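Side-chain contact in AvrA (Salmonella typhimurium, PDB 6BE0), which probably transfers acetyl groups from acetyl-CoA to serine and threonine residues of target proteins, as a YopJ-family acetyltransferase that binds inositol hexakisphosphate: residues S52-G57 against L284-H289. Numbering follows the deposited sequence.
Sequences SEIIDG and LSISAH. With COA (coenzyme A), chain C.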
ATOM      1  N   SER A  52      14.388  19.533   1.784  1.00 43.60           N
ATOM      2  CA  SER A  52      14.266  20.964   1.527  1.00 47.17           C
ATOM      3  C   SER A  52      12.839  21.331   1.137  1.00 47.88           C
ATOM      4  O   SER A  52      12.287  22.323   1.619  1.00 45.88           O
ATOM      5  CB  SER A  52      15.236  21.390   0.423  1.00 47.34           C
ATOM      6  OG  SER A  52      15.078  22.761   0.111  1.00 59.75           O
ATOM      7  N   GLU A  53      12.250  20.521   0.265  1.00 48.37           N
ATOM      8  CA  GLU A  53      10.910  20.778  -0.248  1.00 47.41           C
ATOM      9  C   GLU A  53       9.849  20.670   0.848  1.00 46.05           C
ATOM     10  O   GLU A  53       8.779  21.269   0.744  1.00 48.11           O
ATOM     11  CB  GLU A  53      10.595  19.809  -1.387  1.00 51.22           C
ATOM     12  CG  GLU A  53      11.350  20.128  -2.672  1.00 49.59           C
ATOM     13  CD  GLU A  53      11.471  18.935  -3.601  1.00 47.65           C
ATOM     14  OE1 GLU A  53      10.796  17.913  -3.359  1.00 46.15           O
ATOM     15  OE2 GLU A  53      12.247  19.019  -4.575  1.00 51.67           O
ATOM     16  N   ILE A  54      10.152  19.909   1.894  1.00 42.22           N
ATOM     17  CA  ILE A  54       9.266  19.813   3.049  1.00 43.24           C
ATOM     18  C   ILE A  54       9.325  21.098   3.870  1.00 45.00           C
ATOM     19  O   ILE A  54       8.302  21.588   4.347  1.00 47.27           O
ATOM     20  CB  ILE A  54       9.629  18.603   3.943  1.00 42.83           C
ATOM     21  CG1 ILE A  54       9.182  17.304   3.267  1.00 42.68           C
ATOM     22  CG2 ILE A  54       8.977  18.714   5.325  1.00 41.21           C
ATOM     23  CD1 ILE A  54       9.666  16.040   3.951  1.00 38.31           C
ATOM     24  N   ILE A  55      10.526  21.646   4.024  1.00 46.18           N
ATOM     25  CA  ILE A  55      10.734  22.814   4.874  1.00 48.40           C
ATOM     26  C   ILE A  55      10.158  24.088   4.254  1.00 50.51           C
ATOM     27  O   ILE A  55       9.590  24.918   4.968  1.00 50.49           O
ATOM     28  CB  ILE A  55      12.237  23.022   5.174  1.00 49.64           C
ATOM     29  CG1 ILE A  55      12.782  21.818   5.948  1.00 47.30           C
ATOM     30  CG2 ILE A  55      12.459  24.306   5.977  1.00 51.15           C
ATOM     31  CD1 ILE A  55      14.287  21.821   6.140  1.00 48.85           C
ATOM     32  N   ASP A  56      10.305  24.248   2.941  1.00 50.16           N
ATOM     33  CA  ASP A  56       9.811  25.451   2.270  1.00 52.31           C
ATOM     34  C   ASP A  56       8.347  25.305   1.846  1.00 52.68           C
ATOM     35  O   ASP A  56       7.725  26.267   1.393  1.00 54.38           O
ATOM     36  CB  ASP A  56      10.689  25.797   1.059  1.00 53.29           C
ATOM     37  CG  ASP A  56      10.752  24.683   0.027  1.00 53.59           C
ATOM     38  OD1 ASP A  56      11.754  24.624  -0.717  1.00 59.34           O
ATOM     39  OD2 ASP A  56       9.809  23.869  -0.054  1.00 52.96           O
ATOM     40  N   GLY A  57       7.804  24.099   1.991  1.00 48.73           N
ATOM     41  CA  GLY A  57       6.391  23.859   1.748  1.00 49.19           C
ATOM     42  C   GLY A  57       6.024  23.584   0.301  1.00 49.50           C
ATOM     43  O   GLY A  57       4.844  23.435  -0.020  1.00 50.21           O
ATOM     44  N   LEU A 284      -1.753  19.371   7.817  1.00 52.95           N
ATOM     45  CA  LEU A 284      -1.514  18.310   6.845  1.00 49.41           C
ATOM     46  C   LEU A 284      -0.476  17.327   7.367  1.00 46.31           C
ATOM     47  O   LEU A 284       0.358  17.683   8.201  1.00 46.80           O
ATOM     48  CB  LEU A 284      -1.047  18.896   5.512  1.00 49.22           C
ATOM     49  CG  LEU A 284      -2.016  19.839   4.797  1.00 52.65           C
ATOM     50  CD1 LEU A 284      -1.357  20.414   3.553  1.00 52.62           C
ATOM     51  CD2 LEU A 284      -3.309  19.124   4.440  1.00 52.99           C
ATOM     52  N   SER A 285      -0.528  16.096   6.867  1.00 46.55           N
ATOM     53  CA  SER A 285       0.436  15.068   7.244  1.00 43.99           C
ATOM     54  C   SER A 285       1.511  14.912   6.177  1.00 41.23           C
ATOM     55  O   SER A 285       1.204  14.737   4.997  1.00 40.85           O
ATOM     56  CB  SER A 285      -0.267  13.728   7.471  1.00 46.07           C
ATOM     57  OG  SER A 285       0.679  12.694   7.690  1.00 43.03           O
ATOM     58  N   ILE A 286       2.769  14.981   6.603  1.00 41.32           N
ATOM     59  CA  ILE A 286       3.903  14.717   5.725  1.00 38.94           C
ATOM     60  C   ILE A 286       4.542  13.382   6.090  1.00 37.30           C
ATOM     61  O   ILE A 286       5.733  13.174   5.865  1.00 35.88           O
ATOM     62  CB  ILE A 286       4.964  15.836   5.807  1.00 43.93           C
ATOM     63  CG1 ILE A 286       5.513  15.964   7.234  1.00 40.89           C
ATOM     64  CG2 ILE A 286       4.368  17.159   5.344  1.00 41.18           C
ATOM     65  CD1 ILE A 286       6.761  16.814   7.331  1.00 41.55           C
ATOM     66  N   SER A 287       3.745  12.483   6.660  1.00 35.12           N
ATOM     67  CA  SER A 287       4.255  11.199   7.130  1.00 34.11           C
ATOM     68  C   SER A 287       4.799  10.375   5.968  1.00 32.14           C
ATOM     69  O   SER A 287       5.929   9.885   6.015  1.00 33.52           O
ATOM     70  CB  SER A 287       3.161  10.418   7.862  1.00 37.21           C
ATOM     71  OG  SER A 287       3.711   9.318   8.566  1.00 35.02           O
ATOM     72  N   ALA A 288       3.991  10.227   4.923  1.00 30.29           N
ATOM     73  CA  ALA A 288       4.392   9.471   3.744  1.00 28.65           C
ATOM     74  C   ALA A 288       5.606  10.102   3.070  1.00 28.40           C
ATOM     75  O   ALA A 288       6.495   9.396   2.597  1.00 27.45           O
ATOM     76  CB  ALA A 288       3.236   9.371   2.760  1.00 28.65           C
ATOM     77  N   HIS A 289       5.643  11.430   3.030  1.00 33.73           N
ATOM     78  CA  HIS A 289       6.770  12.137   2.430  1.00 34.21           C
ATOM     79  C   HIS A 289       8.047  11.896   3.230  1.00 33.51           C
ATOM     80  O   HIS A 289       9.133  11.788   2.662  1.00 33.35           O
ATOM     81  CB  HIS A 289       6.480  13.635   2.334  1.00 32.81           C
ATOM     82  CG  HIS A 289       5.491  13.989   1.267  1.00 33.73           C
ATOM     83  ND1 HIS A 289       4.133  13.807   1.418  1.00 35.10           N
ATOM     84  CD2 HIS A 289       5.665  14.506   0.027  1.00 34.01           C
ATOM     85  CE1 HIS A 289       3.514  14.203   0.320  1.00 36.30           C
ATOM     86  NE2 HIS A 289       4.421  14.630  -0.540  1.00 35.50           N
TER
HETATM   87  N1A COA C 302      -1.771  16.084   2.043  1.00 46.94           N
HETATM   88  C2A COA C 302      -2.257  15.716   3.267  1.00 45.68           C
HETATM   89  N3A COA C 302      -3.605  15.698   3.492  1.00 50.04           N
HETATM   90  C4A COA C 302      -4.480  16.047   2.498  1.00 52.71           C
HETATM   91  C5A COA C 302      -4.007  16.410   1.286  1.00 41.56           C
HETATM   92  C6A COA C 302      -2.634  16.425   1.066  1.00 38.20           C
HETATM   93  N6A COA C 302      -1.584  16.678   0.132  1.00 48.94           N
HETATM   94  N7A COA C 302      -5.069  16.703   0.484  1.00 54.56           N
HETATM   95  C8A COA C 302      -6.202  16.519   1.209  1.00 59.47           C
HETATM   96  N9A COA C 302      -5.847  16.117   2.451  1.00 62.41           N
HETATM   97  C1B COA C 302      -6.699  15.801   3.549  1.00 58.69           C
HETATM   98  C2B COA C 302      -6.656  16.744   4.465  1.00 63.90           C
HETATM   99  O2B COA C 302      -5.727  16.380   5.522  1.00 84.53           O
HETATM  100  C3B COA C 302      -8.168  16.846   5.042  1.00 82.50           C
HETATM  101  O3B COA C 302      -8.436  15.775   5.947  1.00 84.10           O
HETATM  102  P3B COA C 302      -8.774  16.112   7.488  1.00 67.69           P
HETATM  103  O7A COA C 302      -7.525  16.596   8.188  1.00 52.49           O
HETATM  104  O8A COA C 302      -9.836  17.181   7.553  1.00 77.48           O
HETATM  105  O9A COA C 302      -9.283  14.865   8.179  1.00 71.68           O
HETATM  106  C4B COA C 302      -8.955  16.737   3.947  1.00 85.62           C
HETATM  107  O4B COA C 302      -8.211  15.756   3.050  1.00 77.01           O
HETATM  108  C5B COA C 302      -9.100  18.088   3.260  1.00 93.33           C
HETATM  109  O5B COA C 302      -9.727  17.922   1.993  1.00 81.09           O
HETATM  110  P1A COA C 302     -11.216  18.469   1.777  1.00123.16           P
HETATM  111  O1A COA C 302     -11.968  18.479   3.099  1.00117.40           O
HETATM  112  O2A COA C 302     -11.153  19.876   1.208  1.00129.07           O
HETATM  113  O3A COA C 302     -11.972  17.527   0.751  1.00 91.01           O
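Ile54 reaches from helix 40-55 toward Ile286 and His289, and the contact is wholly apolar, with no hydrogen bond between the segments. Its CB stands back, 4.8 Å from Ile286 CD1, and the two branches divide the work. Ile54 CG2, anti to the backbone N, meets Ile286 CD1 methyl to methyl at 3.5 Å, the closest approach here. Ile54 CG1 takes the other direction (chi1 -74°), staying 4.7 Å from His289 CB, and the extended chain beyond it brings Ile54 CD1 to 4.3 Å from His289 CB. Ile54 thus touches the aliphatic root of His289, whose ring instead meets Trp59 edge-to-face. On the far side, Ile286 holds CG1 between its backbone N and carbonyl carbon (chi1 60°), and CD1 extends from there to Ile54. Ile286 is the N-cap residue of helix 287-300; just before it, Ser285 OG accepts from Ser287 N at 3.2 Å in an ST turn, and Leu284 CD2 lies 3.6 Å from N3A of the coenzyme A adenine. The contact therefore packs helix 40-55 onto the junction between strand 283-285, beside the cofactor, and helix 287-300, with Trp59 also touching Ile286.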